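Local coordinates for protein probable glycosidase crf1 (Neosartorya fumigata, PDB 6IBU) that cleaves chitin and transfers the released chains to beta-1,6-glucan or to other chitin, cross-linking polysaccharides in the fungal cell wall, at residues Phe68-Pro81 and Pro135-Lys148. Numbering follows the deposited sequence.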
ATOM      1  N   PHE A  68       9.420  -4.829  -6.396  1.00 18.46           N
ATOM      2  CA  PHE A  68      10.076  -3.920  -7.359  1.00 17.97           C
ATOM      3  C   PHE A  68      10.972  -2.973  -6.557  1.00 17.90           C
ATOM      4  O   PHE A  68      10.743  -2.790  -5.361  1.00 17.17           O
ATOM      5  CB  PHE A  68       9.028  -3.269  -8.255  1.00 17.86           C
ATOM      6  CG  PHE A  68       8.172  -2.210  -7.624  1.00 17.88           C
ATOM      7  CD1 PHE A  68       7.126  -2.548  -6.794  1.00 17.82           C
ATOM      8  CD2 PHE A  68       8.349  -0.880  -7.963  1.00 18.05           C
ATOM      9  CE1 PHE A  68       6.330  -1.559  -6.242  1.00 18.66           C
ATOM     10  CE2 PHE A  68       7.559   0.102  -7.401  1.00 18.19           C
ATOM     11  CZ  PHE A  68       6.544  -0.235  -6.551  1.00 18.09           C
ATOM     12  N   PHE A  69      12.018  -2.465  -7.199  1.00 18.58           N
ATOM     13  CA  PHE A  69      13.090  -1.677  -6.557  1.00 17.58           C
ATOM     14  C   PHE A  69      13.174  -0.340  -7.260  1.00 17.35           C
ATOM     15  O   PHE A  69      13.887  -0.241  -8.278  1.00 20.84           O
ATOM     16  CB  PHE A  69      14.411  -2.427  -6.628  1.00 19.06           C
ATOM     17  CG  PHE A  69      15.532  -1.834  -5.812  1.00 18.82           C
ATOM     18  CD1 PHE A  69      15.272  -1.153  -4.636  1.00 18.79           C
ATOM     19  CD2 PHE A  69      16.844  -1.999  -6.210  1.00 18.51           C
ATOM     20  CE1 PHE A  69      16.307  -0.646  -3.873  1.00 20.39           C
ATOM     21  CE2 PHE A  69      17.884  -1.499  -5.442  1.00 19.87           C
ATOM     22  CZ  PHE A  69      17.609  -0.829  -4.275  1.00 20.13           C
ATOM     23  N   PHE A  70      12.456   0.636  -6.727  1.00 16.02           N
ATOM     24  CA  PHE A  70      12.226   1.987  -7.295  1.00 16.04           C
ATOM     25  C   PHE A  70      11.315   1.863  -8.505  1.00 16.53           C
ATOM     26  O   PHE A  70      11.201   0.780  -9.076  1.00 16.63           O
ATOM     27  CB  PHE A  70      13.534   2.705  -7.626  1.00 15.81           C
ATOM     28  CG  PHE A  70      14.358   2.964  -6.394  1.00 16.17           C
ATOM     29  CD1 PHE A  70      13.894   3.872  -5.455  1.00 16.92           C
ATOM     30  CD2 PHE A  70      15.547   2.296  -6.140  1.00 16.79           C
ATOM     31  CE1 PHE A  70      14.587   4.117  -4.282  1.00 16.61           C
ATOM     32  CE2 PHE A  70      16.249   2.551  -4.969  1.00 17.71           C
ATOM     33  CZ  PHE A  70      15.771   3.463  -4.044  1.00 16.90           C
ATOM     34  N   GLY A  71      10.670   2.965  -8.856  1.00 16.74           N
ATOM     35  CA  GLY A  71       9.791   3.053 -10.029  1.00 18.32           C
ATOM     36  C   GLY A  71       8.461   3.669  -9.642  1.00 19.09           C
ATOM     37  O   GLY A  71       8.448   4.788  -9.101  1.00 19.35           O
ATOM     38  N   LYS A  72       7.366   2.963  -9.884  1.00 21.11           N
ATOM     39  CA  LYS A  72       6.012   3.561  -9.844  1.00 21.79           C
ATOM     40  C   LYS A  72       4.983   2.498  -9.463  1.00 21.37           C
ATOM     41  O   LYS A  72       5.049   1.379  -9.991  1.00 21.24           O
ATOM     42  CB  LYS A  72       5.705   4.146 -11.216  1.00 24.58           C
ATOM     43  CG  LYS A  72       4.552   5.130 -11.236  1.00 29.47           C
ATOM     44  CD  LYS A  72       4.079   5.435 -12.629  1.00 33.05           C
ATOM     45  CE  LYS A  72       3.811   6.906 -12.850  1.00 36.71           C
ATOM     46  NZ  LYS A  72       3.201   7.129 -14.178  1.00 39.28           N
ATOM     47  N   ALA A  73       4.039   2.855  -8.597  1.00 20.84           N
ATOM     48  CA  ALA A  73       2.833   2.046  -8.335  1.00 19.97           C
ATOM     49  C   ALA A  73       1.616   2.949  -8.556  1.00 19.26           C
ATOM     50  O   ALA A  73       1.521   4.008  -7.929  1.00 16.54           O
ATOM     51  CB  ALA A  73       2.912   1.439  -6.955  1.00 19.91           C
ATOM     52  N   GLU A  74       0.744   2.560  -9.476  1.00 20.58           N
ATOM     53  CA  GLU A  74      -0.471   3.323  -9.830  1.00 21.51           C
ATOM     54  C   GLU A  74      -1.678   2.399  -9.630  1.00 21.06           C
ATOM     55  O   GLU A  74      -1.708   1.305 -10.215  1.00 20.28           O
ATOM     56  CB  GLU A  74      -0.299   3.834 -11.253  1.00 26.52           C
ATOM     57  CG  GLU A  74      -1.399   4.765 -11.719  1.00 29.70           C
ATOM     58  CD  GLU A  74      -0.984   5.576 -12.935  1.00 33.93           C
ATOM     59  OE1 GLU A  74      -0.261   6.585 -12.737  1.00 36.65           O
ATOM     60  OE2 GLU A  74      -1.364   5.189 -14.085  1.00 38.47           O
ATOM     61  N   VAL A  75      -2.641   2.812  -8.814  1.00 18.37           N
ATOM     62  CA  VAL A  75      -3.808   1.962  -8.480  1.00 17.81           C
ATOM     63  C   VAL A  75      -5.071   2.756  -8.778  1.00 16.79           C
ATOM     64  O   VAL A  75      -5.178   3.885  -8.329  1.00 16.85           O
ATOM     65  CB  VAL A  75      -3.759   1.484  -7.026  1.00 17.37           C
ATOM     66  CG1 VAL A  75      -4.930   0.569  -6.723  1.00 17.62           C
ATOM     67  CG2 VAL A  75      -2.440   0.798  -6.716  1.00 17.64           C
ATOM     68  N   VAL A  76      -5.986   2.197  -9.557  1.00 16.42           N
ATOM     69  CA  VAL A  76      -7.329   2.821  -9.763  1.00 17.32           C
ATOM     70  C   VAL A  76      -8.281   2.169  -8.723  1.00 17.59           C
ATOM     71  O   VAL A  76      -8.380   0.949  -8.816  1.00 15.52           O
ATOM     72  CB  VAL A  76      -7.753   2.655 -11.236  1.00 17.84           C
ATOM     73  CG1 VAL A  76      -9.165   3.146 -11.497  1.00 17.71           C
ATOM     74  CG2 VAL A  76      -6.769   3.354 -12.163  1.00 17.60           C
ATOM     75  N   MET A  77      -8.834   2.905  -7.700  1.00 18.36           N
ATOM     76  CA  MET A  77      -9.565   2.454  -6.476  1.00 20.31           C
ATOM     77  C   MET A  77     -10.716   3.427  -6.224  1.00 18.46           C
ATOM     78  O   MET A  77     -10.732   4.632  -6.665  1.00 18.52           O
ATOM     79  CB  MET A  77      -8.683   2.371  -5.213  1.00 23.26           C
ATOM     80  CG  MET A  77      -9.471   2.225  -3.928  1.00 25.22           C
ATOM     81  SD  MET A  77      -8.396   2.051  -2.592  1.00 41.13           S
ATOM     82  CE  MET A  77      -7.792   3.724  -2.400  1.00 36.44           C
ATOM     83  N   LYS A  78     -11.756   2.751  -5.856  1.00 18.27           N
ATOM     84  CA  LYS A  78     -12.915   3.370  -5.233  1.00 18.24           C
ATOM     85  C   LYS A  78     -12.947   2.826  -3.823  1.00 15.75           C
ATOM     86  O   LYS A  78     -12.979   1.634  -3.660  1.00 15.20           O
ATOM     87  CB  LYS A  78     -14.177   3.069  -6.036  1.00 20.10           C
ATOM     88  CG  LYS A  78     -15.362   3.831  -5.470  1.00 22.56           C
ATOM     89  CD  LYS A  78     -16.579   3.789  -6.333  1.00 24.51           C
ATOM     90  CE  LYS A  78     -17.219   2.417  -6.221  1.00 28.67           C
ATOM     91  NZ  LYS A  78     -18.701   2.474  -6.174  1.00 32.56           N
ATOM     92  N   ALA A  79     -12.885   3.689  -2.839  1.00 15.11           N
ATOM     93  CA  ALA A  79     -12.716   3.276  -1.432  1.00 15.93           C
ATOM     94  C   ALA A  79     -14.042   2.744  -0.886  1.00 16.14           C
ATOM     95  O   ALA A  79     -15.105   3.133  -1.359  1.00 18.24           O
ATOM     96  CB  ALA A  79     -12.209   4.426  -0.615  1.00 15.65           C
ATOM     97  N   ALA A  80     -13.959   1.854   0.086  1.00 15.93           N
ATOM     98  CA  ALA A  80     -15.125   1.350   0.825  1.00 15.84           C
ATOM     99  C   ALA A  80     -15.686   2.517   1.620  1.00 16.54           C
ATOM    100  O   ALA A  80     -14.939   3.337   2.147  1.00 16.37           O
ATOM    101  CB  ALA A  80     -14.721   0.193   1.705  1.00 15.36           C
ATOM    102  N   PRO A  81     -17.021   2.659   1.683  1.00 18.16           N
ATOM    103  CA  PRO A  81     -17.643   3.597   2.614  1.00 17.55           C
ATOM    104  C   PRO A  81     -17.712   2.944   3.998  1.00 17.14           C
ATOM    105  O   PRO A  81     -17.236   1.809   4.159  1.00 17.49           O
ATOM    106  CB  PRO A  81     -19.041   3.803   2.024  1.00 17.25           C
ATOM    107  CG  PRO A  81     -19.336   2.457   1.397  1.00 18.62           C
ATOM    108  CD  PRO A  81     -18.011   1.909   0.896  1.00 18.19           C
ATOM    109  N   PRO A 135     -13.860   9.871  -2.322  1.00 20.04           N
ATOM    110  CA  PRO A 135     -13.103   8.673  -2.672  1.00 18.63           C
ATOM    111  C   PRO A 135     -13.900   7.367  -2.537  1.00 18.85           C
ATOM    112  O   PRO A 135     -13.561   6.447  -3.214  1.00 18.14           O
ATOM    113  CB  PRO A 135     -11.908   8.680  -1.717  1.00 18.65           C
ATOM    114  CG  PRO A 135     -12.311   9.571  -0.582  1.00 19.77           C
ATOM    115  CD  PRO A 135     -13.296  10.572  -1.158  1.00 20.21           C
ATOM    116  N   GLN A 136     -14.976   7.341  -1.756  1.00 19.11           N
ATOM    117  CA  GLN A 136     -15.863   6.157  -1.597  1.00 20.03           C
ATOM    118  C   GLN A 136     -16.880   6.099  -2.747  1.00 20.09           C
ATOM    119  O   GLN A 136     -17.491   5.082  -2.897  1.00 19.39           O
ATOM    120  CB  GLN A 136     -16.636   6.221  -0.279  1.00 19.77           C
ATOM    121  CG  GLN A 136     -15.771   6.445   0.943  1.00 20.59           C
ATOM    122  CD  GLN A 136     -15.297   7.858   1.199  1.00 20.26           C
ATOM    123  OE1 GLN A 136     -15.702   8.805   0.535  1.00 20.32           O
ATOM    124  NE2 GLN A 136     -14.395   7.994   2.162  1.00 18.57           N
ATOM    125  N   GLU A 137     -17.076   7.147  -3.531  1.00 22.22           N
ATOM    126  CA  GLU A 137     -18.220   7.162  -4.469  1.00 28.48           C
ATOM    127  C   GLU A 137     -17.733   7.178  -5.902  1.00 27.48           C
ATOM    128  O   GLU A 137     -18.506   6.948  -6.814  1.00 26.37           O
ATOM    129  CB  GLU A 137     -19.145   8.335  -4.146  1.00 35.23           C
ATOM    130  CG  GLU A 137     -20.596   7.908  -3.900  1.00 43.71           C
ATOM    131  CD  GLU A 137     -21.202   8.116  -2.507  1.00 51.50           C
ATOM    132  OE1 GLU A 137     -20.489   8.625  -1.596  1.00 57.15           O
ATOM    133  OE2 GLU A 137     -22.415   7.783  -2.334  1.00 49.95           O
ATOM    134  N   THR A 138     -16.458   7.327  -6.087  1.00 28.19           N
ATOM    135  CA  THR A 138     -15.954   7.433  -7.465  1.00 28.55           C
ATOM    136  C   THR A 138     -14.566   6.813  -7.514  1.00 28.36           C
ATOM    137  O   THR A 138     -13.965   6.792  -6.487  1.00 27.83           O
ATOM    138  CB  THR A 138     -15.817   8.899  -7.830  1.00 30.41           C
ATOM    139  OG1 THR A 138     -15.490   9.011  -9.211  1.00 35.21           O
ATOM    140  CG2 THR A 138     -14.719   9.537  -7.025  1.00 31.06           C
ATOM    141  N   PHE A 139     -14.054   6.330  -8.645  1.00 26.89           N
ATOM    142  CA  PHE A 139     -12.658   5.825  -8.804  1.00 24.33           C
ATOM    143  C   PHE A 139     -11.709   7.015  -8.916  1.00 22.44           C
ATOM    144  O   PHE A 139     -12.096   8.037  -9.477  1.00 22.42           O
ATOM    145  CB  PHE A 139     -12.564   4.925 -10.032  1.00 24.43           C
ATOM    146  CG  PHE A 139     -13.106   3.557  -9.737  1.00 24.04           C
ATOM    147  CD1 PHE A 139     -12.279   2.609  -9.171  1.00 22.31           C
ATOM    148  CD2 PHE A 139     -14.442   3.249  -9.952  1.00 22.59           C
ATOM    149  CE1 PHE A 139     -12.756   1.346  -8.879  1.00 23.93           C
ATOM    150  CE2 PHE A 139     -14.920   1.980  -9.662  1.00 23.32           C
ATOM    151  CZ  PHE A 139     -14.077   1.031  -9.130  1.00 24.10           C
ATOM    152  N   HIS A 140     -10.505   6.874  -8.371  1.00 20.16           N
ATOM    153  CA  HIS A 140      -9.385   7.820  -8.557  1.00 17.66           C
ATOM    154  C   HIS A 140      -8.160   6.992  -8.890  1.00 16.30           C
ATOM    155  O   HIS A 140      -8.133   5.815  -8.558  1.00 14.58           O
ATOM    156  CB  HIS A 140      -9.146   8.659  -7.297  1.00 18.26           C
ATOM    157  CG  HIS A 140     -10.222   9.651  -7.038  1.00 18.56           C
ATOM    158  ND1 HIS A 140     -10.347  10.794  -7.788  1.00 18.07           N
ATOM    159  CD2 HIS A 140     -11.227   9.661  -6.135  1.00 18.03           C
ATOM    160  CE1 HIS A 140     -11.391  11.474  -7.350  1.00 18.55           C
ATOM    161  NE2 HIS A 140     -11.950  10.795  -6.346  1.00 18.38           N
ATOM    162  N   THR A 141      -7.165   7.621  -9.488  1.00 16.14           N
ATOM    163  CA  THR A 141      -5.872   6.982  -9.767  1.00 15.83           C
ATOM    164  C   THR A 141      -4.911   7.418  -8.671  1.00 14.99           C
ATOM    165  O   THR A 141      -4.560   8.586  -8.631  1.00 14.39           O
ATOM    166  CB  THR A 141      -5.370   7.342 -11.159  1.00 16.03           C
ATOM    167  OG1 THR A 141      -6.399   6.967 -12.062  1.00 16.54           O
ATOM    168  CG2 THR A 141      -4.090   6.622 -11.490  1.00 16.99           C
ATOM    169  N   TYR A 142      -4.487   6.482  -7.838  1.00 14.93           N
ATOM    170  CA  TYR A 142      -3.522   6.749  -6.751  1.00 14.47           C
ATOM    171  C   TYR A 142      -2.144   6.304  -7.240  1.00 14.18           C
ATOM    172  O   TYR A 142      -1.937   5.122  -7.521  1.00 12.87           O
ATOM    173  CB  TYR A 142      -3.974   6.044  -5.490  1.00 14.59           C
ATOM    174  CG  TYR A 142      -5.301   6.517  -4.964  1.00 15.97           C
ATOM    175  CD1 TYR A 142      -5.380   7.549  -4.041  1.00 17.02           C
ATOM    176  CD2 TYR A 142      -6.481   5.912  -5.376  1.00 16.26           C
ATOM    177  CE1 TYR A 142      -6.605   7.974  -3.550  1.00 17.85           C
ATOM    178  CE2 TYR A 142      -7.705   6.304  -4.870  1.00 16.33           C
ATOM    179  CZ  TYR A 142      -7.774   7.332  -3.951  1.00 17.67           C
ATOM    180  OH  TYR A 142      -8.990   7.732  -3.470  1.00 16.99           O
ATOM    181  N   THR A 143      -1.232   7.254  -7.352  1.00 13.73           N
ATOM    182  CA  THR A 143       0.094   7.032  -7.963  1.00 14.66           C
ATOM    183  C   THR A 143       1.190   7.356  -6.948  1.00 13.90           C
ATOM    184  O   THR A 143       1.157   8.429  -6.365  1.00 12.79           O
ATOM    185  CB  THR A 143       0.255   7.896  -9.213  1.00 15.36           C
ATOM    186  OG1 THR A 143      -0.898   7.674 -10.024  1.00 16.57           O
ATOM    187  CG2 THR A 143       1.536   7.591  -9.959  1.00 15.75           C
ATOM    188  N   ILE A 144       2.138   6.445  -6.790  1.00 13.95           N
ATOM    189  CA  ILE A 144       3.362   6.649  -5.972  1.00 14.08           C
ATOM    190  C   ILE A 144       4.554   6.556  -6.907  1.00 14.36           C
ATOM    191  O   ILE A 144       4.729   5.510  -7.456  1.00 14.53           O
ATOM    192  CB  ILE A 144       3.451   5.612  -4.848  1.00 13.90           C
ATOM    193  CG1 ILE A 144       2.290   5.747  -3.864  1.00 13.99           C
ATOM    194  CG2 ILE A 144       4.803   5.717  -4.153  1.00 13.84           C
ATOM    195  CD1 ILE A 144       2.192   4.628  -2.865  1.00 14.44           C
ATOM    196  N   ASP A 145       5.273   7.650  -7.105  1.00 16.41           N
ATOM    197  CA  ASP A 145       6.555   7.692  -7.844  1.00 17.95           C
ATOM    198  C   ASP A 145       7.671   7.571  -6.813  1.00 16.41           C
ATOM    199  O   ASP A 145       7.690   8.321  -5.856  1.00 15.82           O
ATOM    200  CB  ASP A 145       6.667   8.938  -8.718  1.00 20.86           C
ATOM    201  CG  ASP A 145       5.929   8.753 -10.046  1.00 26.76           C
ATOM    202  OD1 ASP A 145       6.503   8.089 -10.985  1.00 29.27           O
ATOM    203  OD2 ASP A 145       4.756   9.230 -10.134  1.00 32.65           O
ATOM    204  N   TRP A 146       8.557   6.617  -6.999  1.00 14.97           N
ATOM    205  CA  TRP A 146       9.525   6.253  -5.952  1.00 16.02           C
ATOM    206  C   TRP A 146      10.919   6.190  -6.560  1.00 17.38           C
ATOM    207  O   TRP A 146      11.198   5.290  -7.350  1.00 19.12           O
ATOM    208  CB  TRP A 146       9.059   4.955  -5.327  1.00 15.77           C
ATOM    209  CG  TRP A 146      10.018   4.307  -4.405  1.00 15.52           C
ATOM    210  CD1 TRP A 146      10.823   4.903  -3.480  1.00 15.63           C
ATOM    211  CD2 TRP A 146      10.170   2.893  -4.254  1.00 15.12           C
ATOM    212  NE1 TRP A 146      11.497   3.939  -2.785  1.00 15.58           N
ATOM    213  CE2 TRP A 146      11.115   2.703  -3.233  1.00 15.57           C
ATOM    214  CE3 TRP A 146       9.612   1.788  -4.897  1.00 15.59           C
ATOM    215  CZ2 TRP A 146      11.534   1.437  -2.857  1.00 15.46           C
ATOM    216  CZ3 TRP A 146      10.006   0.535  -4.514  1.00 15.59           C
ATOM    217  CH2 TRP A 146      10.959   0.371  -3.508  1.00 15.64           C
ATOM    218  N   THR A 147      11.754   7.158  -6.212  1.00 18.30           N
ATOM    219  CA  THR A 147      13.155   7.233  -6.680  1.00 19.38           C
ATOM    220  C   THR A 147      14.039   7.352  -5.456  1.00 20.72           C
ATOM    221  O   THR A 147      13.501   7.554  -4.370  1.00 20.28           O
ATOM    222  CB  THR A 147      13.339   8.399  -7.658  1.00 18.79           C
ATOM    223  OG1 THR A 147      13.274   9.663  -7.007  1.00 17.48           O
ATOM    224  CG2 THR A 147      12.293   8.392  -8.745  1.00 18.90           C
ATOM    225  N   LYS A 148      15.347   7.241  -5.650  1.00 25.43           N
ATOM    226  CA  LYS A 148      16.331   7.375  -4.549  1.00 29.24           C
ATOM    227  C   LYS A 148      16.343   8.843  -4.086  1.00 29.32           C
ATOM    228  O   LYS A 148      16.798   9.089  -2.978  1.00 29.75           O
ATOM    229  CB  LYS A 148      17.696   6.787  -4.930  1.00 31.80           C
ATOM    230  CG  LYS A 148      18.191   7.033  -6.348  1.00 36.15           C
ATOM    231  CD  LYS A 148      19.441   6.243  -6.707  1.00 37.84           C
ATOM    232  CE  LYS A 148      19.187   4.750  -6.789  1.00 39.66           C
ATOM    233  NZ  LYS A 148      19.793   4.140  -8.000  1.00 39.10           N
TER
HETATM  234  O   HOH W   1       8.962   7.014 -10.938  1.00 20.78           O
HETATM  235  O   HOH W   2      -0.293   4.152  -5.488  1.00 15.42           O
HETATM  236  O   HOH W   3     -11.177   6.612  -4.498  1.00 14.10           O
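The Trp146 indole sits against two phenylalanines: its six-membered ring turns an edge onto a face of Phe68, planes at 86°, a T-shaped pair, while CD1 of Phe70 lies over one indole face, 3.7 Å from Trp146 CE2, the Phe70 plane inclined 46° to the five-membered ring. Phe68 O lies at the indole edge. Trp146 CG is anti to the backbone N (chi1 170°), which carries the indole across to the loop residues Phe68-Phe70; NE1 is hydrogen-bonded to Pro175 O. At the other end, Lys78 CB stands over the centre of the Phe139 ring, 3.5 Å from its centroid, a CH-pi contact. Met77 bends at its end to lay CE over a face of Tyr142, 3.6 Å from CE2; Val75 O lies at that ring's edge. Between these ends run regular antiparallel backbone bonds, from Gly71 N to Trp146 O (2.8 Å) through to His140 N to Met77 O (2.8 Å). Glu74 and Thr143 run side by side, OG1 3.0 Å from OE1, a probable hydrogen bond, on the face shared with Lys72, Val76 and Thr141. The other face points inward: Ile144 packs on Val99 and Trp101 of strand 98-105, which carries the probable catalytic glutamates, and Met77 on Ile89. Strands 212-223 and 150-155 flank the pair within one sheet of the GH16 beta-sandwich.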